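Local atomic coordinates of putative conjugative transposon recombinase (Clostridium difficile, PDB entry 3G13), a protein that probably binds DNA and exchanges strands as a serine recombinase, this fragment being its N-terminal, resolvase-type domain. Residues Y32-M35 and I36-K40; R66-N69 and D70-G74; T91-T94 and L95-V98; K146-K149 and M150-K153. All coordinates share one frame; numbering follows the deposited sequence.

Contact 1: Y32-M35 and I36-K40; sequences YTDM and IKKNK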
# COMPACT_ATOMS: atom_id res chain seq x y z
N TYR A 32 23.90 13.46 6.14
CA TYR A 32 23.46 12.73 7.34
C TYR A 32 24.33 12.97 8.55
O TYR A 32 23.82 13.03 9.65
CB TYR A 32 23.32 11.23 7.07
CG TYR A 32 22.11 10.91 6.23
CD1 TYR A 32 20.82 11.06 6.76
CD2 TYR A 32 22.26 10.45 4.91
CE1 TYR A 32 19.68 10.75 5.96
CE2 TYR A 32 21.15 10.14 4.12
CZ TYR A 32 19.86 10.28 4.65
OH TYR A 32 18.78 9.96 3.84
N THR A 33 25.64 13.13 8.35
CA THR A 33 26.53 13.37 9.48
C THR A 33 26.17 14.70 10.15
O THR A 33 26.04 14.76 11.35
CB THR A 33 28.04 13.35 9.07
OG1 THR A 33 28.32 12.09 8.45
CG2 THR A 33 28.93 13.50 10.29
N ASP A 34 26.00 15.72 9.34
CA ASP A 34 25.64 17.04 9.81
C ASP A 34 24.21 17.04 10.39
O ASP A 34 23.99 17.60 11.47
CB ASP A 34 25.76 18.02 8.65
CG ASP A 34 25.20 19.39 8.96
OD1 ASP A 34 25.87 20.19 9.68
OD2 ASP A 34 24.09 19.67 8.46
N MSE A 35 23.26 16.42 9.69
CA MSE A 35 21.88 16.41 10.16
C MSE A 35 21.77 15.71 11.52
O MSE A 35 21.12 16.21 12.44
CB MSE A 35 20.92 15.80 9.13
CG MSE A 35 19.44 16.00 9.47
SE MSE A 35 18.77 14.48 10.60
CE MSE A 35 18.74 13.17 9.10
N ILE A 36 22.40 14.56 11.67
CA ILE A 36 22.28 13.82 12.93
C ILE A 36 22.98 14.58 14.10
O ILE A 36 22.51 14.53 15.26
CB ILE A 36 22.74 12.37 12.77
CG1 ILE A 36 21.73 11.60 11.89
CG2 ILE A 36 23.01 11.67 14.12
CD1 ILE A 36 22.31 10.35 11.27
N LYS A 37 24.08 15.26 13.78
CA LYS A 37 24.79 16.13 14.74
C LYS A 37 24.01 17.34 15.22
O LYS A 37 24.34 17.90 16.25
CB LYS A 37 26.13 16.62 14.17
CG LYS A 37 27.33 15.97 14.79
CD LYS A 37 27.50 14.57 14.20
CE LYS A 37 28.97 14.32 13.89
NZ LYS A 37 29.31 12.89 14.16
N LYS A 38 22.94 17.72 14.51
CA LYS A 38 22.02 18.78 14.95
C LYS A 38 21.35 18.51 16.31
O LYS A 38 20.96 19.47 17.00
CB LYS A 38 20.92 19.07 13.90
CG LYS A 38 21.45 19.72 12.64
CD LYS A 38 20.38 19.91 11.55
CE LYS A 38 20.90 20.90 10.50
NZ LYS A 38 19.82 21.35 9.57
N ASN A 39 21.22 17.24 16.67
CA ASN A 39 20.50 16.84 17.86
C ASN A 39 21.43 16.20 18.86
O ASN A 39 21.91 15.10 18.64
CB ASN A 39 19.40 15.83 17.47
CG ASN A 39 18.43 15.57 18.60
OD1 ASN A 39 18.77 15.63 19.78
ND2 ASN A 39 17.18 15.27 18.23
N LYS A 40 21.64 16.85 19.98
CA LYS A 40 22.57 16.32 20.98
C LYS A 40 22.01 15.16 21.79
O LYS A 40 22.73 14.53 22.56
CB LYS A 40 23.08 17.43 21.89
CG LYS A 40 22.18 17.78 23.03
CD LYS A 40 22.68 19.05 23.73
CE LYS A 40 23.44 18.79 25.05
NZ LYS A 40 23.47 20.07 25.88
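Of the flat groups, the Y32 phenol is met by I36 at its root rather than on the ring: I36 CD1 lies 4.4 Å from Y32 CB. At the D34 carboxylate, K38 CE passes 4.0 Å from OD2, the opposite charges near each other but not paired. Y32, D34 and I36 lie on helix 25-37, the crossover helix of the beta-alpha-beta unit formed with strands 6-14 and 42-51. Its inner side carries Y32 and I36. The tyrosine side chain packs on A10, C12, I47 and F80, and its hydroxyl is tied to E111; I36 packs on V8 and L44. Selenomethionine M35 turns in beside them, its chain bent so that SE comes within 4.3 Å of I36 CG1, and it also reaches W42 and F80.

Round the helix, T33, which also touches I47, runs alongside K37. T33 OG1 sits beside the backbone N (chi1 -57°) and bonds V29 O, which turns the methyl to the lysine. I36 N still reaches four residues back, to Y32 O, but K38 N grips M35 O at 3.1 Å and D34 O only weakly. K37 folds back over the turn, placing its CE 3.7 Å from T33 CG2.

Contact 2: R66-N69 and D70-G74; sequences RMIN and DCMNG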
# COMPACT_ATOMS: atom_id res chain seq x y z
N ARG A 66 24.46 -5.41 6.29
CA ARG A 66 25.33 -5.08 7.43
C ARG A 66 24.52 -4.25 8.43
O ARG A 66 24.54 -4.52 9.62
CB ARG A 66 26.59 -4.34 6.97
CG ARG A 66 27.58 -3.94 8.07
CD ARG A 66 28.80 -3.24 7.49
NE ARG A 66 28.54 -1.92 6.88
CZ ARG A 66 28.66 -0.75 7.51
NH1 ARG A 66 29.03 -0.68 8.78
NH2 ARG A 66 28.40 0.37 6.84
N MSE A 67 23.74 -3.29 7.93
CA MSE A 67 22.85 -2.52 8.78
C MSE A 67 21.84 -3.36 9.56
O MSE A 67 21.66 -3.18 10.78
CB MSE A 67 22.13 -1.48 7.97
CG MSE A 67 21.72 -0.33 8.84
SE MSE A 67 20.49 0.76 7.84
CE MSE A 67 19.12 -0.54 8.57
N ILE A 68 21.16 -4.27 8.85
CA ILE A 68 20.25 -5.20 9.53
C ILE A 68 20.97 -5.99 10.63
O ILE A 68 20.43 -6.10 11.72
CB ILE A 68 19.55 -6.16 8.55
CG1 ILE A 68 18.67 -5.37 7.55
CG2 ILE A 68 18.72 -7.17 9.32
CD1 ILE A 68 17.52 -4.49 8.21
N ASN A 69 22.16 -6.53 10.37
CA ASN A 69 22.92 -7.24 11.44
C ASN A 69 23.28 -6.35 12.63
O ASN A 69 23.24 -6.78 13.77
CB ASN A 69 24.23 -7.89 10.90
CG ASN A 69 23.99 -8.88 9.76
OD1 ASN A 69 24.85 -9.01 8.86
ND2 ASN A 69 22.87 -9.60 9.77
N ASP A 70 23.65 -5.10 12.37
CA ASP A 70 23.92 -4.15 13.45
C ASP A 70 22.67 -3.82 14.26
O ASP A 70 22.75 -3.59 15.48
CB ASP A 70 24.57 -2.87 12.91
CG ASP A 70 25.98 -3.13 12.36
OD1 ASP A 70 26.52 -4.22 12.62
OD2 ASP A 70 26.53 -2.26 11.67
N CYS A 71 21.52 -3.77 13.56
CA CYS A 71 20.22 -3.63 14.23
C CYS A 71 19.94 -4.84 15.14
O CYS A 71 19.53 -4.66 16.27
CB CYS A 71 19.06 -3.44 13.23
SG CYS A 71 18.98 -1.81 12.43
N MSE A 72 20.18 -6.06 14.63
CA MSE A 72 19.96 -7.28 15.44
C MSE A 72 20.91 -7.35 16.65
O MSE A 72 20.58 -7.95 17.68
CB MSE A 72 20.02 -8.54 14.57
CG MSE A 72 18.91 -8.62 13.48
SE MSE A 72 17.06 -8.31 14.16
CE MSE A 72 16.83 -6.40 13.67
N ASN A 73 22.07 -6.68 16.53
CA ASN A 73 23.06 -6.59 17.62
C ASN A 73 22.87 -5.42 18.61
O ASN A 73 23.65 -5.26 19.54
CB ASN A 73 24.47 -6.53 17.03
CG ASN A 73 24.86 -7.81 16.28
OD1 ASN A 73 24.24 -8.86 16.46
ND2 ASN A 73 25.89 -7.72 15.45
N GLY A 74 21.83 -4.59 18.41
CA GLY A 74 21.53 -3.52 19.36
C GLY A 74 22.31 -2.23 19.17
O GLY A 74 22.36 -1.39 20.08
O HOH W 1 29.06 -2.68 10.86
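R66 and D70, one helical turn apart, meet through a water rather than directly. The water accepts from R66 NH1 at 2.9 Å, lying in the guanidinium plane at its edge, and donates to D70 OD2 at 2.7 Å. Without it the two charged groups would have no bond: their planes stand 80° apart, and D70 OD2 lies well out of the guanidinium plane, 4.1 Å from R66 NH1, so that no N-H points at it. The arginine runs out straight before bending at its third torsion (chi3 67°), which carries the guanidinium outward from the helix, toward D46 and the water.

On the side facing the core M67, I68 and C71 are buried, with M72 at the margin. Selenomethionine M67 lays its CE 4.1 Å from C71 SG, and I68 CG2 rests 4.4 Å from M72 CG. Below these side chains, D70, C71, M72 and N73 each bond the carbonyl four residues back. The turn closes in a Schellman motif, where G74, at a positive phi of 84°, sends its N to C71 O at 3.1 Å.

Further out, D63 and D46 form salt bridges with R66, and the hydroxyl of Y48 bonds D70 OD2. Helix 62-72 packs against both strand 42-51, through Y48, and helix 91-102, through L101.

With two carboxylates already paired to the arginine, its attraction to D70 is probably a softer, water-relayed one. E75, a like charge close to D70 OD1, would tend to favour protonation of D70, while R66, the water and Y48 would favour the anion.

Contact 3: T91-T94 and L95-V98; sequences TLDT and LKYV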
# COMPACT_ATOMS: atom_id res chain seq x y z
N THR A 91 7.33 -4.53 -1.99
CA THR A 91 6.42 -4.46 -0.86
C THR A 91 6.71 -5.52 0.22
O THR A 91 6.77 -5.19 1.41
CB THR A 91 4.96 -4.53 -1.33
OG1 THR A 91 4.72 -3.39 -2.17
CG2 THR A 91 4.00 -4.45 -0.14
N LEU A 92 6.90 -6.77 -0.21
CA LEU A 92 7.18 -7.86 0.70
C LEU A 92 8.45 -7.66 1.56
O LEU A 92 8.46 -7.97 2.75
CB LEU A 92 7.23 -9.20 -0.05
CG LEU A 92 5.85 -9.77 -0.37
CD1 LEU A 92 6.00 -11.03 -1.23
CD2 LEU A 92 5.11 -10.12 0.92
N ASP A 93 9.50 -7.16 0.93
CA ASP A 93 10.75 -6.88 1.67
C ASP A 93 10.58 -5.68 2.59
O ASP A 93 11.13 -5.67 3.69
CB ASP A 93 11.94 -6.63 0.72
CG ASP A 93 12.45 -7.91 0.07
OD1 ASP A 93 12.10 -9.00 0.56
OD2 ASP A 93 13.20 -7.80 -0.93
N THR A 94 9.83 -4.66 2.13
CA THR A 94 9.56 -3.48 2.98
C THR A 94 8.89 -3.92 4.29
O THR A 94 9.29 -3.50 5.38
CB THR A 94 8.67 -2.40 2.27
OG1 THR A 94 9.22 -2.04 0.98
CG2 THR A 94 8.55 -1.16 3.12
N LEU A 95 7.87 -4.77 4.15
CA LEU A 95 7.18 -5.39 5.29
C LEU A 95 8.11 -6.14 6.20
O LEU A 95 8.13 -5.91 7.42
CB LEU A 95 6.09 -6.37 4.79
CG LEU A 95 4.79 -5.73 4.33
CD1 LEU A 95 3.88 -6.80 3.62
CD2 LEU A 95 4.12 -5.13 5.58
N LYS A 96 8.86 -7.06 5.61
CA LYS A 96 9.78 -7.93 6.35
C LYS A 96 10.73 -7.08 7.22
O LYS A 96 10.84 -7.31 8.42
CB LYS A 96 10.58 -8.77 5.34
CG LYS A 96 11.76 -9.56 5.88
CD LYS A 96 12.40 -10.38 4.74
CE LYS A 96 13.83 -10.82 5.08
NZ LYS A 96 13.89 -11.86 6.15
N TYR A 97 11.44 -6.15 6.59
CA TYR A 97 12.46 -5.41 7.32
C TYR A 97 11.89 -4.36 8.26
O TYR A 97 12.44 -4.13 9.35
CB TYR A 97 13.49 -4.82 6.36
CG TYR A 97 14.28 -5.90 5.64
CD1 TYR A 97 15.08 -6.79 6.37
CD2 TYR A 97 14.25 -6.02 4.24
CE1 TYR A 97 15.82 -7.81 5.72
CE2 TYR A 97 14.99 -7.03 3.58
CZ TYR A 97 15.76 -7.91 4.34
OH TYR A 97 16.50 -8.90 3.73
N VAL A 98 10.79 -3.72 7.88
CA VAL A 98 10.17 -2.78 8.82
C VAL A 98 9.70 -3.54 10.09
O VAL A 98 9.99 -3.13 11.21
CB VAL A 98 9.05 -1.96 8.21
CG1 VAL A 98 8.25 -1.22 9.34
CG2 VAL A 98 9.62 -0.97 7.16
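T94 and V98 pack side by side on the tight face of this helix, pointing the same way. T94 CG2 comes 4.2 Å from V98 CG2, and that same V98 methyl presses to 3.1 Å from T94 O. L95 fills the next position, its CG 3.6 Å from T91 O. Each of these contacts is backed by a regular helical bond, the one from L95 N to T91 O being nearly straight at 172°. Y97 is buried as well: its CD2 sits 3.2 Å from D93 O, K96 CG lies 4.3 Å above one face of its ring, F64 meets the ring edge-to-face, and its hydroxyl bonds Q65.

Helix 91-102 is turned here to helix 120-150, the long helix characteristic of the serine-recombinase catalytic domain: T94 and L95 touch L129, V98 touches L126, and T91 bonds E136. The dimer interface is here too. T94 OG1, already bonded to N90 O, also bonds Q135 of the second subunit, and T91 packs on V132 of that subunit.

Away from the interface the contacts thin out. L92, exposed, brings CD2 no nearer than 4.5 Å to L95 CD1, and K96 sends the end of its long chain off toward solvent.

Contact 4: K146-K149 and M150-K153; sequences KGLK and MKMK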
# COMPACT_ATOMS: atom_id res chain seq x y z
N LYS A 146 -2.98 -17.76 -15.98
CA LYS A 146 -3.27 -17.28 -17.34
C LYS A 146 -2.15 -17.61 -18.32
O LYS A 146 -2.43 -18.04 -19.44
CB LYS A 146 -3.54 -15.76 -17.36
CG LYS A 146 -5.03 -15.41 -17.23
CD LYS A 146 -5.26 -14.09 -16.49
CE LYS A 146 -4.45 -12.94 -17.09
NZ LYS A 146 -3.96 -12.00 -16.02
N GLY A 147 -0.90 -17.36 -17.93
CA GLY A 147 0.25 -17.70 -18.79
C GLY A 147 0.30 -19.17 -19.23
O GLY A 147 0.60 -19.48 -20.40
N LEU A 148 0.03 -20.09 -18.30
CA LEU A 148 0.00 -21.53 -18.60
C LEU A 148 -1.02 -21.84 -19.69
O LEU A 148 -0.77 -22.67 -20.58
CB LEU A 148 -0.29 -22.38 -17.34
CG LEU A 148 0.84 -22.37 -16.30
CD1 LEU A 148 0.43 -23.13 -15.01
CD2 LEU A 148 2.15 -22.91 -16.88
N LYS A 149 -2.17 -21.18 -19.63
CA LYS A 149 -3.23 -21.42 -20.60
C LYS A 149 -2.89 -20.91 -21.99
O LYS A 149 -3.42 -21.41 -22.99
CB LYS A 149 -4.54 -20.78 -20.14
CG LYS A 149 -5.07 -21.29 -18.81
CD LYS A 149 -6.41 -20.55 -18.49
CE LYS A 149 -7.23 -21.31 -17.46
NZ LYS A 149 -6.53 -21.28 -16.19
N MSE A 150 -2.02 -19.90 -22.06
CA MSE A 150 -1.58 -19.33 -23.34
C MSE A 150 -0.69 -20.29 -24.14
O MSE A 150 -0.66 -20.24 -25.36
CB MSE A 150 -0.78 -18.04 -23.10
CG MSE A 150 -1.63 -16.87 -22.61
SE MSE A 150 -0.36 -15.41 -22.19
CE MSE A 150 -1.76 -14.12 -21.62
N LYS A 151 0.04 -21.15 -23.45
CA LYS A 151 0.92 -22.10 -24.12
C LYS A 151 0.10 -23.10 -24.94
O LYS A 151 -0.88 -23.67 -24.45
CB LYS A 151 1.80 -22.81 -23.11
CG LYS A 151 2.62 -21.85 -22.22
CD LYS A 151 3.67 -22.62 -21.39
CE LYS A 151 4.27 -21.80 -20.26
NZ LYS A 151 5.47 -22.57 -19.81
N MSE A 152 0.52 -23.30 -26.19
CA MSE A 152 -0.19 -24.18 -27.13
C MSE A 152 0.41 -25.59 -27.15
O MSE A 152 1.47 -25.81 -27.71
CB MSE A 152 -0.21 -23.53 -28.52
CG MSE A 152 -1.26 -22.43 -28.57
SE MSE A 152 -1.20 -21.38 -30.23
CE MSE A 152 -3.05 -21.38 -30.80
N LYS A 153 -0.26 -26.54 -26.50
CA LYS A 153 0.19 -27.92 -26.47
C LYS A 153 -0.81 -28.91 -27.06
O LYS A 153 -0.74 -30.11 -26.78
CB LYS A 153 0.57 -28.36 -25.04
CG LYS A 153 -0.58 -28.31 -24.09
CD LYS A 153 -0.09 -27.79 -22.75
CE LYS A 153 -0.36 -26.36 -22.63
NZ LYS A 153 -1.56 -26.14 -21.77
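Selenomethionine M150 runs out past G147, its SE 4.1 Å from the glycine CA. The overlap sits at the far end of helix 120-150, the long helix which in serine recombinases leads from the catalytic domain toward the DNA-binding part of the protein. Beyond CG the M150 chain is fully extended, and CG itself passes 3.5 Å from K146 O. A glycerol molecule, probably from the crystallisation liquor, is also bound near G147.

The backbone shows the helix coming undone. M150 N bonds K146 O at 3.2 Å, approaching in the carbonyl plane, and shares its hydrogen weakly with G147 O. One residue on, K151 N makes a weak bond to L148 O, three residues back, and K151 then leaves helical geometry with a psi of 133°.

L148 and K151 cross over this turn, carbon to carbon: L148 CD2 meets K151 CE at 4.1 Å, and the lysine's ammonium ends hardly farther from the same methyl. Nearly everything here is exposed, and every residue of the two segments touches a crystal neighbour, so the path of the chain after the helix may partly reflect lattice contacts. At the other end of the turn, K146 NZ bonds N143 OD1. K153, bent at three torsions, curls back until its NZ lies 3.8 Å from L148 O, too long for a hydrogen bond.

The four contacts follow one another along the chain, three on helices or their ends, the fourth where helix 120-150 gives way to loop. Contact 1 lies on helix 25-37 and contact 2 on helix 62-72, their centres about 21 Å apart, and strand 42-51 packs against both. Contacts 2 and 3 touch: I68 CD1 meets Y97 CD1 at 3.8 Å, joining helix 62-72 to helix 91-102. Contact 3 in turn rests on helix 120-150, whose far end holds contact 4, about 32 Å away between centres. Contacts 1 and 4, whose centres are about 57 Å apart, mark a compact resolvase-type body and a projecting helix that takes part in the dimer and, as in relatives, probably leads toward the DNA-binding part.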